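PDB 3OUT: glutamate racemase from Francisella tularensis subsp. tularensis, which belongs to the aspartate/glutamate/hydantoin racemase family of alpha/beta enzymes and is seen here with D-glutamic acid bound. Local coordinates for residues V150-E154 with E155-S159; P207-Q210 with A211-L215. All coordinates share one frame; numbering follows the deposited sequence.

Contact 1. Residues V150-E154 with E155-S159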
loop_
_atom_site.group_PDB
_atom_site.type_symbol
_atom_site.label_atom_id
_atom_site.label_comp_id
_atom_site.label_asym_id
_atom_site.label_seq_id
_atom_site.Cartn_x
_atom_site.Cartn_y
_atom_site.Cartn_z
ATOM N N VAL B 150 -12.319 19.063 -5.462
ATOM C CA VAL B 150 -11.134 18.398 -5.953
ATOM C C VAL B 150 -11.418 17.574 -7.207
ATOM O O VAL B 150 -10.761 17.755 -8.238
ATOM C CB VAL B 150 -10.451 17.536 -4.872
ATOM C CG1 VAL B 150 -9.469 16.546 -5.467
ATOM C CG2 VAL B 150 -9.740 18.439 -3.824
ATOM N N SER B 151 -12.392 16.669 -7.149
ATOM C CA SER B 151 -12.697 15.842 -8.329
ATOM C C SER B 151 -13.192 16.687 -9.516
ATOM O O SER B 151 -12.814 16.456 -10.651
ATOM C CB SER B 151 -13.707 14.772 -7.971
ATOM O OG SER B 151 -13.900 13.955 -9.134
HETATM N N MSE B 152 -14.035 17.667 -9.224
HETATM C CA MSE B 152 -14.606 18.585 -10.207
HETATM C C MSE B 152 -13.470 19.209 -11.025
HETATM O O MSE B 152 -13.503 19.208 -12.258
HETATM C CB MSE B 152 -15.434 19.680 -9.480
HETATM C CG MSE B 152 -16.075 20.624 -10.390
HETATM SE SE MSE B 152 -17.018 22.020 -9.403
HETATM C CE MSE B 152 -15.394 23.035 -8.957
ATOM N N ILE B 153 -12.459 19.700 -10.323
ATOM C CA ILE B 153 -11.350 20.396 -10.956
ATOM C C ILE B 153 -10.473 19.407 -11.733
ATOM O O ILE B 153 -10.021 19.678 -12.862
ATOM C CB ILE B 153 -10.567 21.222 -9.886
ATOM C CG1 ILE B 153 -11.433 22.417 -9.452
ATOM C CG2 ILE B 153 -9.199 21.692 -10.389
ATOM C CD1 ILE B 153 -10.943 23.036 -8.149
ATOM N N GLU B 154 -10.244 18.232 -11.144
ATOM C CA GLU B 154 -9.427 17.211 -11.818
ATOM C C GLU B 154 -10.113 16.670 -13.065
ATOM O O GLU B 154 -9.429 16.218 -13.986
ATOM C CB GLU B 154 -9.019 16.084 -10.875
ATOM C CG GLU B 154 -8.020 16.582 -9.799
ATOM C CD GLU B 154 -7.482 15.511 -8.893
ATOM O OE1 GLU B 154 -7.884 14.330 -9.034
ATOM O OE2 GLU B 154 -6.647 15.833 -8.015
ATOM N N GLU B 155 -11.446 16.736 -13.103
ATOM C CA GLU B 155 -12.208 16.319 -14.280
ATOM C C GLU B 155 -12.317 17.420 -15.329
ATOM O O GLU B 155 -12.958 17.233 -16.358
ATOM C CB GLU B 155 -13.590 15.872 -13.874
ATOM C CG GLU B 155 -13.603 14.604 -13.064
ATOM C CD GLU B 155 -13.044 13.423 -13.820
ATOM O OE1 GLU B 155 -13.199 13.367 -15.071
ATOM O OE2 GLU B 155 -12.390 12.562 -13.176
ATOM N N GLY B 156 -11.741 18.574 -15.041
ATOM C CA GLY B 156 -11.684 19.668 -16.024
ATOM C C GLY B 156 -12.777 20.696 -15.919
ATOM O O GLY B 156 -12.868 21.564 -16.805
ATOM N N PHE B 157 -13.626 20.627 -14.890
ATOM C CA PHE B 157 -14.680 21.616 -14.695
ATOM C C PHE B 157 -14.048 22.747 -13.887
ATOM O O PHE B 157 -13.956 22.658 -12.667
ATOM C CB PHE B 157 -15.902 21.034 -13.969
ATOM C CG PHE B 157 -16.646 19.975 -14.731
ATOM C CD1 PHE B 157 -16.289 18.652 -14.617
ATOM C CD2 PHE B 157 -17.774 20.283 -15.477
ATOM C CE1 PHE B 157 -16.971 17.656 -15.292
ATOM C CE2 PHE B 157 -18.488 19.287 -16.140
ATOM C CZ PHE B 157 -18.092 17.964 -16.039
ATOM N N VAL B 158 -13.596 23.787 -14.581
ATOM C CA VAL B 158 -12.751 24.854 -13.971
ATOM C C VAL B 158 -13.334 26.268 -14.132
ATOM O O VAL B 158 -12.784 27.247 -13.607
ATOM C CB VAL B 158 -11.313 24.815 -14.478
ATOM C CG1 VAL B 158 -10.586 23.507 -13.999
ATOM C CG2 VAL B 158 -11.240 24.994 -16.011
ATOM N N SER B 159 -14.448 26.359 -14.832
ATOM C CA SER B 159 -15.230 27.578 -14.949
ATOM C C SER B 159 -16.586 27.220 -15.510
ATOM O O SER B 159 -16.806 26.092 -15.920
ATOM C CB SER B 159 -14.529 28.589 -15.868
ATOM O OG SER B 159 -14.513 28.082 -17.186
HETATM O O HOH W 1 -11.955 12.797 -10.587
#
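Met152, a selenomethionine, meets Phe157 because its CG stands anti to the backbone N (chi1 -178°), which brings Met152 CG to 3.6 Å from Phe157 CB. The ring of Phe157 lies on the side of its own backbone N (chi1 -65°), and this places its edge by Met152 O. That same carbonyl takes the 6→1 bond of the helix end, Phe157 N to Met152 O at 3.0 Å. Inside it comes the 5→2 bond, Gly156 N to Ile153 O at 3.0 Å, arriving from above the carbonyl plane. Gly156 ends the helix with a positive phi of 95°, which suits glycine since it has no CB to press on the preceding carbonyl. Beyond the turn, Val158 CG1 comes to 4.3 Å from Ile153 CG2, one branched side chain meeting another.

On another side of the helix a water links Ser151 OG (2.7 Å) to Glu155 OE2 (2.6 Å), to which it donates. The other oxygen of Glu155, OE1, forms a salt bridge with Lys244, so each carboxylate oxygen has a partner. Ser151 also packs against Ser151 of the second subunit. The extended side chain of Glu154 comes to about 5 Å from the bound D-glutamic acid and hydrogen-bonds through OE2 to the pocket residue His188. The whole is a Schellman motif with its characteristic apolar contact across the turn, closing a short helix beside the ligand pocket.

Contact 2. Residues P207-Q210 with A211-L215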
loop_
_atom_site.group_PDB
_atom_site.type_symbol
_atom_site.label_atom_id
_atom_site.label_comp_id
_atom_site.label_asym_id
_atom_site.label_seq_id
_atom_site.Cartn_x
_atom_site.Cartn_y
_atom_site.Cartn_z
ATOM N N PRO B 207 -2.116 30.361 -0.241
ATOM C CA PRO B 207 -0.874 30.323 0.523
ATOM C C PRO B 207 0.321 29.685 -0.179
ATOM O O PRO B 207 1.389 29.634 0.408
ATOM C CB PRO B 207 -1.265 29.490 1.721
ATOM C CG PRO B 207 -2.214 28.531 1.199
ATOM C CD PRO B 207 -3.060 29.337 0.235
ATOM N N SER B 208 0.175 29.160 -1.396
ATOM C CA SER B 208 1.321 28.458 -2.029
ATOM C C SER B 208 2.581 29.256 -2.219
ATOM O O SER B 208 3.674 28.762 -1.935
ATOM C CB SER B 208 0.933 27.817 -3.363
ATOM O OG SER B 208 0.345 28.752 -4.220
ATOM N N LEU B 209 2.476 30.474 -2.748
ATOM C CA LEU B 209 3.679 31.268 -2.965
ATOM C C LEU B 209 4.338 31.660 -1.639
ATOM O O LEU B 209 5.551 31.618 -1.527
ATOM C CB LEU B 209 3.382 32.509 -3.818
ATOM C CG LEU B 209 4.609 33.349 -4.176
ATOM C CD1 LEU B 209 5.700 32.585 -4.972
ATOM C CD2 LEU B 209 4.081 34.594 -4.934
ATOM N N GLN B 210 3.527 32.029 -0.658
ATOM C CA GLN B 210 4.023 32.358 0.693
ATOM C C GLN B 210 4.818 31.189 1.261
ATOM O O GLN B 210 5.914 31.393 1.810
ATOM C CB GLN B 210 2.878 32.725 1.608
ATOM C CG GLN B 210 3.252 33.040 3.073
ATOM C CD GLN B 210 4.060 34.339 3.274
ATOM O OE1 GLN B 210 4.577 34.933 2.339
ATOM N NE2 GLN B 210 4.151 34.774 4.517
ATOM N N ALA B 211 4.295 29.964 1.110
ATOM C CA ALA B 211 5.043 28.784 1.566
ATOM C C ALA B 211 6.393 28.669 0.867
ATOM O O ALA B 211 7.437 28.409 1.487
ATOM C CB ALA B 211 4.168 27.446 1.373
ATOM N N SER B 212 6.394 28.882 -0.448
ATOM C CA SER B 212 7.656 28.867 -1.193
ATOM C C SER B 212 8.635 29.940 -0.707
ATOM O O SER B 212 9.821 29.676 -0.567
ATOM C CB SER B 212 7.376 28.999 -2.681
ATOM O OG SER B 212 6.482 27.972 -3.104
ATOM N N LYS B 213 8.126 31.144 -0.454
ATOM C CA LYS B 213 8.955 32.230 0.116
ATOM C C LYS B 213 9.529 31.911 1.480
ATOM O O LYS B 213 10.670 32.290 1.755
ATOM C CB LYS B 213 8.166 33.521 0.154
ATOM C CG LYS B 213 7.862 33.998 -1.245
ATOM C CD LYS B 213 7.415 35.414 -1.303
ATOM C CE LYS B 213 6.200 35.710 -0.530
ATOM N NZ LYS B 213 5.853 37.175 -0.673
HETATM N N MSE B 214 8.754 31.212 2.314
HETATM C CA MSE B 214 9.243 30.764 3.613
HETATM C C MSE B 214 10.436 29.826 3.430
HETATM O O MSE B 214 11.409 29.898 4.174
HETATM C CB MSE B 214 8.120 30.132 4.465
HETATM C CG MSE B 214 7.124 31.151 4.949
HETATM SE SE MSE B 214 5.684 30.236 5.866
HETATM C CE MSE B 214 5.221 31.660 7.136
ATOM N N LEU B 215 10.346 28.918 2.459
ATOM C CA LEU B 215 11.449 28.028 2.177
ATOM C C LEU B 215 12.662 28.823 1.645
ATOM O O LEU B 215 13.747 28.624 2.121
ATOM C CB LEU B 215 11.034 26.941 1.191
ATOM C CG LEU B 215 12.163 25.973 0.796
ATOM C CD1 LEU B 215 12.864 25.400 2.019
ATOM C CD2 LEU B 215 11.614 24.855 -0.048
#
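Ser212 grips Ser208 O twice, once with its backbone N at 3.1 Å and once with its hydroxyl, Ser212 OG, also at 3.1 Å. The two donors reach the oxygen from opposite faces of its carbonyl plane. The hydroxyl gets there because OG lies on the side of its own backbone N (chi1 -56°), which sets it beside the carbonyl of Ser208, one turn earlier. Serine fits this buried position, being small and able to spend its polar atom on the helix itself.

One residue further on, Lys213 folds back over the first turn. Its CG rests 3.3 Å from Leu209 O, and its chain, bent at chi3, crosses that of Gln210 at about a right angle and brings CE to 3.4 Å from Gln210 OE1. The touch is made by the lysine's methylene, for NZ stays 4.0 Å from the same oxygen. Met214, a selenomethionine, runs its CG 3.4 Å from Gln210 O, the carbonyl that also accepts its backbone N.

What sets these side chains in place is the ordinary i to i+4 ladder, which begins with Ala211 N on Pro207 O at 3.0 Å and continues through Lys213 N on Leu209 O. Outside it, Ser208 OG is bound to Asp206 OD1 just ahead of the helix, and Gln210 NE2 to Ser106 OG, which gives the amide nitrogen its partner and helps hold the amide in place.

Serine and alanine allow close approach where helix 208-221 packs: Ser208 and Ser212 lie against helix 20-29, and Ala211 against helix 100-106 and strand 72-75 of the six-stranded parallel sheet. Larger side chains add to these faces, Met214 on Ser106 of helix 100-106 and Leu215 on Ala72 of the strand.

Contact 1 closes before contact 2 opens along the chain; they lie on opposite sides of its centre, their own centres 24 Å apart and nearest atoms about 13 Å apart. Each follows an outer strand of the four-stranded parallel sheet, 140-145 for contact 1 and 203-205 for contact 2. Helix 208-221 packs on the six-stranded sheet and leads on to its strand 234-238. Through Ile153 and Glu155, contact 1 meets Lys244 and helix 245-253, which precedes that sheet's last strand, 259-262. Both contacts thus lie where the parts built on the two sheets meet. Contact 1 borders the D-glutamic acid pocket, and only the start of contact 2, at Pro207, comes near it.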